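PDB 4C24: L-fuculose phosphate aldolase from Streptococcus pneumoniae, which is a zinc-containing enzyme of the class II aldolase and adducin family, built round a mixed beta sheet flanked by helices. Local coordinates for residues E54-E57 against S58-V61; V62-I65 against N66-V70; H83-Q86 against Y87-D91. All coordinates share one frame; numbering follows the deposited sequence.

How the contacts relate
Followed from the N terminus, the three contacts come in series along the chain, and none nests in or crosses another. Contact 1 forms a tight turn at the end of the loop after strand 42-45 and hands the chain to strand 61-64. Contact 2 follows directly and closes the hairpin of strands 61-64 and 69-71, the latter at the edge of the sheet; Val61 packs on Val69 where the two meet. Contact 3 forms the end of helix 80-89, ahead of strand 95-99. Contacts 2 and 3 join through a probable hydrogen bond from Gln88 NE2 to Ile65 O and through Leu84, so the hairpin loop is tied to the helix. Contacts 1 and 3 do not touch.

Contact 1: E54-E57 against S58-V61; sequences EIKE and SDIV
Asp59 folds back over Lys56, and the two residues are bonded twice. Asp59 OD2 takes the backbone N-H of Lys56 at 2.9 Å in an almost straight bond (175°), which meets the oxygen on its anti side and somewhat out of the carboxylate plane. In return, Asp59 N donates to Lys56 O at 2.8 Å from well above the carbonyl plane. The aspartate can reach back because its CG lies beside its own backbone N and anti to the carbonyl carbon (chi1 -68°), which swings the carboxylate back to the start of its own turn. Its other oxygen, OD1, forms a salt bridge with Arg74, so the carboxylate is held at both oxygens and its rotation is probably restricted. The root of the Lys56 side chain passes obliquely across the same group, with CB 3.7 Å from Asp59 OD2.

Ile55 sends its CG2 branch across the turn. That methyl stands anti to the backbone N and rests both on Asp59 CB, at 3.9 Å, and on the CD1 tip of Ile60, at 4.0 Å. The two isoleucines cross at about a right angle, and Ile14 of helix 7-22 packs against both.

One residue further on, Ile60 N donates to Glu57 O at 3.1 Å, extending the 3-10 turn. A water donates to this same carbonyl and to Ile60 O, bridging them where the chain leaves the turn.

With Lys56 in the N-cap position, Asp59 supplies the carboxylate-to-backbone half of a capping box, and Ile55 and Ile60 take the places of a hydrophobic staple, features characteristic of helix N termini and used here on a short 3-10 turn.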
loop_
_atom_site.group_PDB
_atom_site.type_symbol
_atom_site.label_atom_id
_atom_site.label_comp_id
_atom_site.label_asym_id
_atom_site.label_seq_id
_atom_site.Cartn_x
_atom_site.Cartn_y
_atom_site.Cartn_z
ATOM N N GLU A 54 -2.297 -23.254 -3.068
ATOM C CA GLU A 54 -2.628 -24.547 -3.665
ATOM C C GLU A 54 -1.724 -25.676 -3.167
ATOM O O GLU A 54 -1.839 -26.807 -3.626
ATOM C CB GLU A 54 -2.553 -24.455 -5.190
ATOM C CG GLU A 54 -3.541 -23.466 -5.794
ATOM C CD GLU A 54 -3.788 -23.714 -7.265
ATOM O OE1 GLU A 54 -2.850 -23.534 -8.071
ATOM O OE2 GLU A 54 -4.930 -24.085 -7.615
ATOM N N ILE A 55 -0.830 -25.377 -2.228
ATOM C CA ILE A 55 0.072 -26.401 -1.701
ATOM C C ILE A 55 -0.632 -27.317 -0.694
ATOM O O ILE A 55 -1.197 -26.848 0.304
ATOM C CB ILE A 55 1.352 -25.799 -1.069
ATOM C CG1 ILE A 55 2.081 -24.908 -2.077
ATOM C CG2 ILE A 55 2.285 -26.906 -0.575
ATOM C CD1 ILE A 55 3.275 -24.193 -1.480
ATOM N N LYS A 56 -0.587 -28.624 -0.969
ATOM C CA LYS A 56 -1.089 -29.640 -0.047
ATOM C C LYS A 56 0.065 -30.293 0.690
ATOM O O LYS A 56 1.219 -30.237 0.236
ATOM C CB LYS A 56 -1.841 -30.723 -0.812
ATOM C CG LYS A 56 -3.029 -30.233 -1.618
ATOM C CD LYS A 56 -3.769 -31.439 -2.160
ATOM C CE LYS A 56 -4.495 -31.136 -3.457
ATOM N NZ LYS A 56 -3.766 -31.743 -4.605
ATOM N N GLU A 57 -0.242 -30.927 1.817
ATOM C CA GLU A 57 0.746 -31.660 2.589
ATOM C C GLU A 57 1.557 -32.621 1.703
ATOM O O GLU A 57 2.776 -32.731 1.855
ATOM C CB GLU A 57 0.068 -32.396 3.753
ATOM C CG GLU A 57 1.032 -33.018 4.740
ATOM C CD GLU A 57 0.413 -33.294 6.099
ATOM O OE1 GLU A 57 -0.461 -32.517 6.539
ATOM O OE2 GLU A 57 0.823 -34.285 6.735
ATOM N N SER A 58 0.888 -33.282 0.759
ATOM C CA SER A 58 1.548 -34.225 -0.128
ATOM C C SER A 58 2.496 -33.573 -1.126
ATOM O O SER A 58 3.275 -34.269 -1.752
ATOM C CB SER A 58 0.529 -35.125 -0.844
ATOM O OG SER A 58 -0.324 -34.382 -1.694
ATOM N N ASP A 59 2.412 -32.252 -1.286
ATOM C CA ASP A 59 3.328 -31.517 -2.180
ATOM C C ASP A 59 4.631 -31.142 -1.481
ATOM O O ASP A 59 5.618 -30.773 -2.157
ATOM C CB ASP A 59 2.705 -30.208 -2.671
ATOM C CG ASP A 59 1.531 -30.416 -3.622
ATOM O OD1 ASP A 59 1.599 -31.298 -4.515
ATOM O OD2 ASP A 59 0.545 -29.655 -3.481
ATOM N N ILE A 60 4.627 -31.169 -0.152
ATOM C CA ILE A 60 5.860 -30.887 0.639
ATOM C C ILE A 60 6.869 -31.980 0.352
ATOM O O ILE A 60 6.547 -33.166 0.262
ATOM C CB ILE A 60 5.617 -30.724 2.171
ATOM C CG1 ILE A 60 4.615 -29.592 2.439
ATOM C CG2 ILE A 60 6.936 -30.531 2.961
ATOM C CD1 ILE A 60 5.089 -28.216 2.001
ATOM N N VAL A 61 8.112 -31.559 0.153
ATOM C CA VAL A 61 9.173 -32.477 -0.167
ATOM C C VAL A 61 10.075 -32.614 1.040
ATOM O O VAL A 61 10.406 -31.618 1.704
ATOM C CB VAL A 61 10.002 -32.014 -1.396
ATOM C CG1 VAL A 61 11.138 -32.981 -1.650
ATOM C CG2 VAL A 61 9.136 -31.893 -2.647
HETATM O O HOH W 1 4.751 -34.659 1.462
#

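Contact 2: V62-I65 against N66-V70; sequences VMDI and NGNVV
Val62 and Val70 meet through both backbone and side chain. Among the backbone bonds, Val70 N donates to Val62 O at 2.8 Å and Asp64 N to Asn68 O at 2.9 Å; between them Met63 faces Val69 as an antiparallel non-hydrogen-bonded pair. Gly67 N closes a type I turn on Asp64 O. Gly67 itself has left-handed backbone angles, and the hairpin is thus of the type I turn plus G1 bulge kind.

The polar side-chain bonds converge on Asp64. Its CG sits between the backbone N and the carbonyl carbon (chi1 78°), which carries the carboxylate over the turn. OD1 accepts three donors: Asn68 N at 2.9 Å over one face of the carboxylate and Asn66 N at 3.0 Å over the other, with Asn68 ND2 on the syn lone pair. The bond from Asn66 makes an Asx turn. ND2 also reaches OD2, again syn, at 3.2 Å, and so straddles both oxygens, while the amide plane stands nearly upright to the carboxylate (83°).

In the apolar packing, Val62 CG1 meets Val70 CG2 at 3.9 Å, and Leu42 of the neighbouring strand touches both valines. Met63, in one of its two modelled conformers, lies against the Gly67 backbone, CG 3.4 Å from Gly67 C.

Four bonds from three nitrogens thus grip the Asp64 carboxylate, which would stabilise its negative charge and probably restricts its rotation.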
loop_
_atom_site.group_PDB
_atom_site.type_symbol
_atom_site.label_atom_id
_atom_site.label_comp_id
_atom_site.label_asym_id
_atom_site.label_seq_id
_atom_site.Cartn_x
_atom_site.Cartn_y
_atom_site.Cartn_z
ATOM N N VAL A 62 10.457 -33.851 1.341
ATOM C CA VAL A 62 11.309 -34.099 2.500
ATOM C C VAL A 62 12.608 -34.678 1.975
ATOM O O VAL A 62 12.619 -35.566 1.130
ATOM C CB VAL A 62 10.649 -35.072 3.506
ATOM C CG1 VAL A 62 11.541 -35.278 4.726
ATOM C CG2 VAL A 62 9.307 -34.494 3.921
ATOM N N MET A 63 13.718 -34.129 2.458
ATOM C CA MET A 63 15.030 -34.471 1.982
ATOM C C MET A 63 15.951 -34.808 3.130
ATOM O O MET A 63 15.812 -34.247 4.199
ATOM C CB MET A 63 15.595 -33.202 1.379
ATOM C CG MET A 63 16.184 -33.342 0.017
ATOM S SD MET A 63 16.565 -31.623 -0.348
ATOM C CE MET A 63 15.102 -31.191 -1.281
ATOM N N ASP A 64 16.927 -35.675 2.897
ATOM C CA ASP A 64 17.974 -35.906 3.884
ATOM C C ASP A 64 19.082 -34.828 3.769
ATOM O O ASP A 64 19.014 -33.956 2.915
ATOM C CB ASP A 64 18.500 -37.349 3.815
ATOM C CG ASP A 64 19.462 -37.602 2.662
ATOM O OD1 ASP A 64 19.859 -36.651 1.930
ATOM O OD2 ASP A 64 19.861 -38.779 2.480
ATOM N N ILE A 65 20.067 -34.912 4.650
ATOM C CA ILE A 65 21.056 -33.822 4.789
ATOM C C ILE A 65 21.905 -33.672 3.534
ATOM O O ILE A 65 22.502 -32.606 3.336
ATOM C CB ILE A 65 21.951 -33.988 6.035
ATOM C CG1 ILE A 65 22.682 -32.679 6.361
ATOM C CG2 ILE A 65 22.965 -35.116 5.843
ATOM C CD1 ILE A 65 21.765 -31.569 6.772
ATOM N N ASN A 66 21.946 -34.702 2.693
ATOM C CA ASN A 66 22.677 -34.624 1.416
ATOM C C ASN A 66 21.795 -34.324 0.201
ATOM O O ASN A 66 22.230 -34.385 -0.956
ATOM C CB ASN A 66 23.519 -35.880 1.242
ATOM C CG ASN A 66 24.618 -35.951 2.268
ATOM O OD1 ASN A 66 25.491 -35.084 2.295
ATOM N ND2 ASN A 66 24.563 -36.937 3.147
ATOM N N GLY A 67 20.537 -33.982 0.463
ATOM C CA GLY A 67 19.634 -33.602 -0.600
ATOM C C GLY A 67 18.960 -34.737 -1.332
ATOM O O GLY A 67 18.413 -34.532 -2.419
ATOM N N ASN A 68 18.954 -35.925 -0.729
ATOM C CA ASN A 68 18.233 -37.048 -1.318
ATOM C C ASN A 68 16.799 -36.971 -0.858
ATOM O O ASN A 68 16.532 -36.891 0.348
ATOM C CB ASN A 68 18.836 -38.356 -0.861
ATOM C CG ASN A 68 20.266 -38.512 -1.315
ATOM O OD1 ASN A 68 20.528 -38.688 -2.487
ATOM N ND2 ASN A 68 21.184 -38.439 -0.378
ATOM N N VAL A 69 15.900 -36.941 -1.831
ATOM C CA VAL A 69 14.466 -36.865 -1.541
ATOM C C VAL A 69 14.006 -38.199 -0.960
ATOM O O VAL A 69 14.288 -39.258 -1.521
ATOM C CB VAL A 69 13.659 -36.541 -2.800
ATOM C CG1 VAL A 69 12.166 -36.565 -2.477
ATOM C CG2 VAL A 69 14.047 -35.165 -3.305
ATOM N N VAL A 70 13.336 -38.120 0.181
ATOM C CA VAL A 70 12.831 -39.323 0.851
ATOM C C VAL A 70 11.301 -39.322 0.975
ATOM O O VAL A 70 10.689 -40.389 1.202
ATOM C CB VAL A 70 13.513 -39.530 2.219
ATOM C CG1 VAL A 70 14.963 -39.949 2.017
ATOM C CG2 VAL A 70 13.397 -38.276 3.086
#

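Contact 3: H83-Q86 against Y87-D91; sequences HLIQ and YQTRD
Gln86 and Arg90 run alongside each other in the same direction at the C-terminal end of helix 80-89. Gln86 turns at chi2, bringing OE1 to 3.5 Å from Arg90 CD; the amide and guanidinium planes are turned 47° apart. A water joins the two groups, donating to Gln86 OE1 and accepting from Arg90 NH1 at the guanidinium edge, in its plane. The same guanidinium is held by a salt bridge to Asp92 and by the carbonyls of Met149 and Arg152.

On another flank, Gln88 extends back at a slant across Leu84 and Ile85. Its amide splits between them, NE2 lying 3.7 Å from Leu84 CG and OE1 3.8 Å from Ile85 CG1, while NE2 finds its polar partner in Ile65 O of the hairpin. Tyr87 leans back toward His83, CD2 3.4 Å from His83 O; Ser34 OG bonds both Tyr87 OH and His83 ND1.

Arg90 is the first residue to leave helical geometry. Just before it, Thr89 has its hydroxyl between backbone N and carbonyl carbon (chi1 59°), from where OG1 donates to Ile85 O at 2.8 Å, tilted 22° from the carbonyl plane.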
loop_
_atom_site.group_PDB
_atom_site.type_symbol
_atom_site.label_atom_id
_atom_site.label_comp_id
_atom_site.label_asym_id
_atom_site.label_seq_id
_atom_site.Cartn_x
_atom_site.Cartn_y
_atom_site.Cartn_z
ATOM N N HIS A 83 18.608 -23.497 1.078
ATOM C CA HIS A 83 18.168 -23.788 2.429
ATOM C C HIS A 83 19.025 -24.846 3.094
ATOM O O HIS A 83 19.507 -24.659 4.222
ATOM C CB HIS A 83 16.710 -24.354 2.406
ATOM C CG HIS A 83 15.667 -23.354 2.015
ATOM N ND1 HIS A 83 14.652 -22.955 2.865
ATOM C CD2 HIS A 83 15.507 -22.634 0.872
ATOM C CE1 HIS A 83 13.883 -22.076 2.247
ATOM N NE2 HIS A 83 14.401 -21.832 1.047
ATOM N N LEU A 84 19.237 -25.959 2.387
ATOM C CA LEU A 84 19.951 -27.088 2.951
ATOM C C LEU A 84 21.366 -26.742 3.442
ATOM O O LEU A 84 21.775 -27.174 4.518
ATOM C CB LEU A 84 19.985 -28.231 1.954
ATOM C CG LEU A 84 20.480 -29.573 2.489
ATOM C CD1 LEU A 84 19.603 -30.101 3.638
ATOM C CD2 LEU A 84 20.610 -30.585 1.356
ATOM N N ILE A 85 22.098 -25.926 2.666
ATOM C CA ILE A 85 23.468 -25.601 3.065
ATOM C C ILE A 85 23.511 -24.797 4.373
ATOM O O ILE A 85 24.465 -24.893 5.149
ATOM C CB ILE A 85 24.218 -24.885 1.925
ATOM C CG1 ILE A 85 25.724 -24.994 2.144
ATOM C CG2 ILE A 85 23.737 -23.445 1.732
ATOM C CD1 ILE A 85 26.522 -24.356 1.023
ATOM N N GLN A 86 22.455 -24.023 4.645
ATOM C CA GLN A 86 22.366 -23.365 5.925
ATOM C C GLN A 86 22.274 -24.394 7.035
ATOM O O GLN A 86 22.967 -24.312 8.021
ATOM C CB GLN A 86 21.190 -22.394 5.982
ATOM C CG GLN A 86 21.201 -21.326 4.894
ATOM C CD GLN A 86 22.152 -20.167 5.204
ATOM O OE1 GLN A 86 22.626 -20.012 6.333
ATOM N NE2 GLN A 86 22.356 -19.301 4.216
ATOM N N TYR A 87 21.374 -25.372 6.876
ATOM C CA TYR A 87 21.235 -26.348 7.926
ATOM C C TYR A 87 22.493 -27.193 8.137
ATOM O O TYR A 87 22.781 -27.622 9.251
ATOM C CB TYR A 87 20.062 -27.255 7.618
ATOM C CG TYR A 87 18.743 -26.550 7.553
ATOM C CD1 TYR A 87 18.339 -25.696 8.565
ATOM C CD2 TYR A 87 17.909 -26.708 6.435
ATOM C CE1 TYR A 87 17.099 -25.067 8.518
ATOM C CE2 TYR A 87 16.669 -26.071 6.362
ATOM C CZ TYR A 87 16.256 -25.269 7.407
ATOM O OH TYR A 87 15.031 -24.638 7.349
ATOM N N GLN A 88 23.241 -27.419 7.056
ATOM C CA GLN A 88 24.505 -28.144 7.091
ATOM C C GLN A 88 25.591 -27.402 7.834
ATOM O O GLN A 88 26.506 -28.031 8.328
ATOM C CB GLN A 88 25.017 -28.376 5.676
ATOM C CG GLN A 88 24.221 -29.394 4.877
ATOM C CD GLN A 88 24.650 -29.464 3.431
ATOM O OE1 GLN A 88 25.470 -28.655 2.986
ATOM N NE2 GLN A 88 24.111 -30.414 2.686
ATOM N N THR A 89 25.504 -26.073 7.880
ATOM C CA THR A 89 26.642 -25.271 8.353
ATOM C C THR A 89 26.352 -24.484 9.630
ATOM O O THR A 89 27.268 -23.900 10.228
ATOM C CB THR A 89 27.128 -24.290 7.245
ATOM O OG1 THR A 89 26.061 -23.423 6.862
ATOM C CG2 THR A 89 27.634 -25.036 6.018
ATOM N N ARG A 90 25.078 -24.458 10.038
ATOM C CA ARG A 90 24.618 -23.695 11.188
ATOM C C ARG A 90 23.712 -24.548 12.047
ATOM O O ARG A 90 22.751 -25.107 11.531
ATOM C CB ARG A 90 23.791 -22.512 10.710
ATOM C CG ARG A 90 24.535 -21.670 9.715
ATOM C CD ARG A 90 23.881 -20.343 9.574
ATOM N NE ARG A 90 23.612 -19.628 10.823
ATOM C CZ ARG A 90 23.591 -18.299 10.853
ATOM N NH1 ARG A 90 23.891 -17.642 9.743
ATOM N NH2 ARG A 90 23.299 -17.640 11.957
ATOM N N ASP A 91 24.037 -24.614 13.336
ATOM C CA ASP A 91 23.235 -25.363 14.301
ATOM C C ASP A 91 22.122 -24.510 14.932
ATOM O O ASP A 91 21.248 -25.045 15.637
ATOM C CB ASP A 91 24.137 -25.971 15.388
ATOM C CG ASP A 91 25.005 -24.926 16.091
ATOM O OD1 ASP A 91 24.906 -23.730 15.747
ATOM O OD2 ASP A 91 25.788 -25.304 16.991
HETATM O O HOH W 2 25.045 -18.797 7.129
#